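Local coordinates for protein phosphinothricin N-acetyltransferase (Brucella ovis, PDB 5DWM) that probably transfers the acetyl group of acetyl-CoA to an acceptor such as phosphinothricin, as a GNAT-family N-acetyltransferase, at residues 18-21 with 22-26. Numbering follows the deposited sequence.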
ATOM      1  N   ALA A  18       1.228  27.588   9.874  1.00 19.04           N
ATOM      2  CA  ALA A  18       1.118  28.725   8.965  1.00 18.87           C
ATOM      3  C   ALA A  18       1.435  28.353   7.520  1.00 18.91           C
ATOM      4  O   ALA A  18       1.020  29.073   6.602  1.00 20.67           O
ATOM      5  CB  ALA A  18       2.045  29.850   9.427  1.00 17.94           C
ATOM      6  N   ASP A  19       2.146  27.247   7.296  1.00 17.95           N
ATOM      7  CA  ASP A  19       2.507  26.826   5.947  1.00 18.19           C
ATOM      8  C   ASP A  19       1.378  26.113   5.214  1.00 17.13           C
ATOM      9  O   ASP A  19       1.526  25.834   4.018  1.00 17.07           O
ATOM     10  CB  ASP A  19       3.706  25.864   5.977  1.00 17.58           C
ATOM     11  CG  ASP A  19       4.940  26.470   6.615  1.00 18.87           C
ATOM     12  OD1 ASP A  19       5.156  27.685   6.457  1.00 20.16           O
ATOM     13  OD2 ASP A  19       5.695  25.715   7.273  1.00 18.96           O
ATOM     14  N   ILE A  20       0.257  25.826   5.881  1.00 16.92           N
ATOM     15  CA  ILE A  20      -0.787  24.988   5.283  0.52 17.24           C
ATOM     16  C   ILE A  20      -1.368  25.627   4.028  1.00 16.12           C
ATOM     17  O   ILE A  20      -1.722  24.936   3.063  1.00 16.61           O
ATOM     18  CB  ILE A  20      -1.877  24.653   6.321  0.52 17.44           C
ATOM     19  CG1 ILE A  20      -1.451  23.455   7.168  0.52 17.93           C
ATOM     20  CG2 ILE A  20      -3.226  24.379   5.648  0.52 17.23           C
ATOM     21  CD1 ILE A  20      -1.397  22.146   6.392  0.52 19.44           C
ATOM     22  N   GLU A  21      -1.489  26.957   4.017  1.00 16.46           N
ATOM     23  CA  GLU A  21      -2.083  27.616   2.855  1.00 17.43           C
ATOM     24  C   GLU A  21      -1.267  27.365   1.591  1.00 16.74           C
ATOM     25  O   GLU A  21      -1.814  26.971   0.554  1.00 17.85           O
ATOM     26  CB  GLU A  21      -2.250  29.114   3.110  1.00 21.41           C
ATOM     27  CG  GLU A  21      -2.716  29.862   1.878  1.00 25.12           C
ATOM     28  CD  GLU A  21      -2.988  31.314   2.153  1.00 30.29           C
ATOM     29  OE1 GLU A  21      -4.167  31.664   2.364  1.00 33.28           O
ATOM     30  OE2 GLU A  21      -2.022  32.102   2.169  1.00 31.87           O
ATOM     31  N   THR A  22       0.051  27.581   1.659  1.00 17.06           N
ATOM     32  CA  THR A  22       0.891  27.361   0.484  1.00 17.51           C
ATOM     33  C   THR A  22       1.000  25.879   0.143  1.00 16.27           C
ATOM     34  O   THR A  22       0.976  25.504  -1.037  1.00 16.77           O
ATOM     35  CB  THR A  22       2.270  27.985   0.703  1.00 19.89           C
ATOM     36  OG1 THR A  22       2.118  29.381   0.970  1.00 21.78           O
ATOM     37  CG2 THR A  22       3.137  27.817  -0.535  1.00 21.46           C
ATOM     38  N   ILE A  23       1.123  25.018   1.158  1.00 15.69           N
ATOM     39  CA  ILE A  23       1.173  23.582   0.901  1.00 15.86           C
ATOM     40  C   ILE A  23      -0.073  23.124   0.154  1.00 15.48           C
ATOM     41  O   ILE A  23       0.010  22.347  -0.809  1.00 15.50           O
ATOM     42  CB  ILE A  23       1.383  22.815   2.219  1.00 17.49           C
ATOM     43  CG1 ILE A  23       2.856  22.904   2.635  1.00 19.08           C
ATOM     44  CG2 ILE A  23       0.927  21.367   2.073  1.00 18.36           C
ATOM     45  CD1 ILE A  23       3.110  22.534   4.055  1.00 20.64           C
ATOM     46  N   THR A  24      -1.245  23.607   0.582  1.00 15.35           N
ATOM     47  CA  THR A  24      -2.487  23.294  -0.118  1.00 14.34           C
ATOM     48  C   THR A  24      -2.463  23.797  -1.558  1.00 14.82           C
ATOM     49  O   THR A  24      -2.917  23.100  -2.470  1.00 15.39           O
ATOM     50  CB  THR A  24      -3.671  23.872   0.657  1.00 15.42           C
ATOM     51  OG1 THR A  24      -3.660  23.344   1.993  1.00 16.48           O
ATOM     52  CG2 THR A  24      -4.993  23.507  -0.017  1.00 17.29           C
ATOM     53  N   ALA A  25      -1.941  25.004  -1.786  1.00 15.04           N
ATOM     54  CA  ALA A  25      -1.840  25.512  -3.154  1.00 16.19           C
ATOM     55  C   ALA A  25      -0.913  24.651  -4.015  1.00 15.65           C
ATOM     56  O   ALA A  25      -1.224  24.362  -5.179  1.00 16.02           O
ATOM     57  CB  ALA A  25      -1.380  26.975  -3.149  1.00 16.61           C
ATOM     58  N   ILE A  26       0.223  24.227  -3.459  1.00 14.57           N
ATOM     59  CA  ILE A  26       1.152  23.372  -4.198  1.00 15.09           C
ATOM     60  C   ILE A  26       0.487  22.045  -4.539  1.00 15.03           C
ATOM     61  O   ILE A  26       0.538  21.574  -5.681  1.00 15.66           O
ATOM     62  CB  ILE A  26       2.439  23.162  -3.382  1.00 16.03           C
ATOM     63  CG1 ILE A  26       3.209  24.483  -3.280  1.00 16.73           C
ATOM     64  CG2 ILE A  26       3.312  22.072  -4.001  1.00 17.35           C
ATOM     65  CD1 ILE A  26       4.408  24.427  -2.353  1.00 18.56           C
TER
HETATM   66  O   HOH W   1       1.243  29.281   3.778  1.00 20.18           O
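Thr-24 reaches back one turn to Ile-20 with two donors at once. Its hydroxyl OG1 lies 2.7 Å from Ile-20 O, and its amide N lies 2.9 Å from the same oxygen; the two approach from opposite faces of the carbonyl plane, the hydroxyl tilted 33° out of it. With OG1 beside its own backbone N (chi1 -57°), the hydroxyl folds back against the preceding turn, which is how a threonine within a helix can satisfy its polar group locally. The same rotation sets OG1 3.8 Å from Ile-20 CG2, where the two branched side chains cross obliquely.

These residues belong to the N-terminal part of helix 20-33, which follows strand 11-14 in the GNAT fold. On its buried side, Ile-23 N bonds to Asp-19 O at 3.0 Å. The isoleucine also lies along that carbonyl, and its CD1 ends 3.9 Å from Asp-19 CB, so the aspartate offers its methylene to the apolar chain while its carboxylate serves other partners. Ala-25 N, bonded to Glu-21 O, continues the i to i+4 pattern. One residue before the Asp-19 to Ile-23 bond, a water bridges Ala-18 and Thr-22: it accepts from Thr-22 N at 3.0 Å and donates to Ala-18 O at 2.8 Å. Glu-21 is exposed and extended, as suits a charged residue, whereas the side chain of Thr-22 touches Val-71 of strand 70-79.

The carboxylate of Asp-19 turns back toward strand 11-14: OD2 accepts from Gln-16 N and forms a salt bridge with Arg-13. Ile-20 and Ile-23, apolar and branched, both pack on Phe-15; Ile-20 also touches Met-45 and Ile-23 touches Phe-52, both of helix 45-58, and Ile-23 meets Val-64 and Tyr-74 of the sheet.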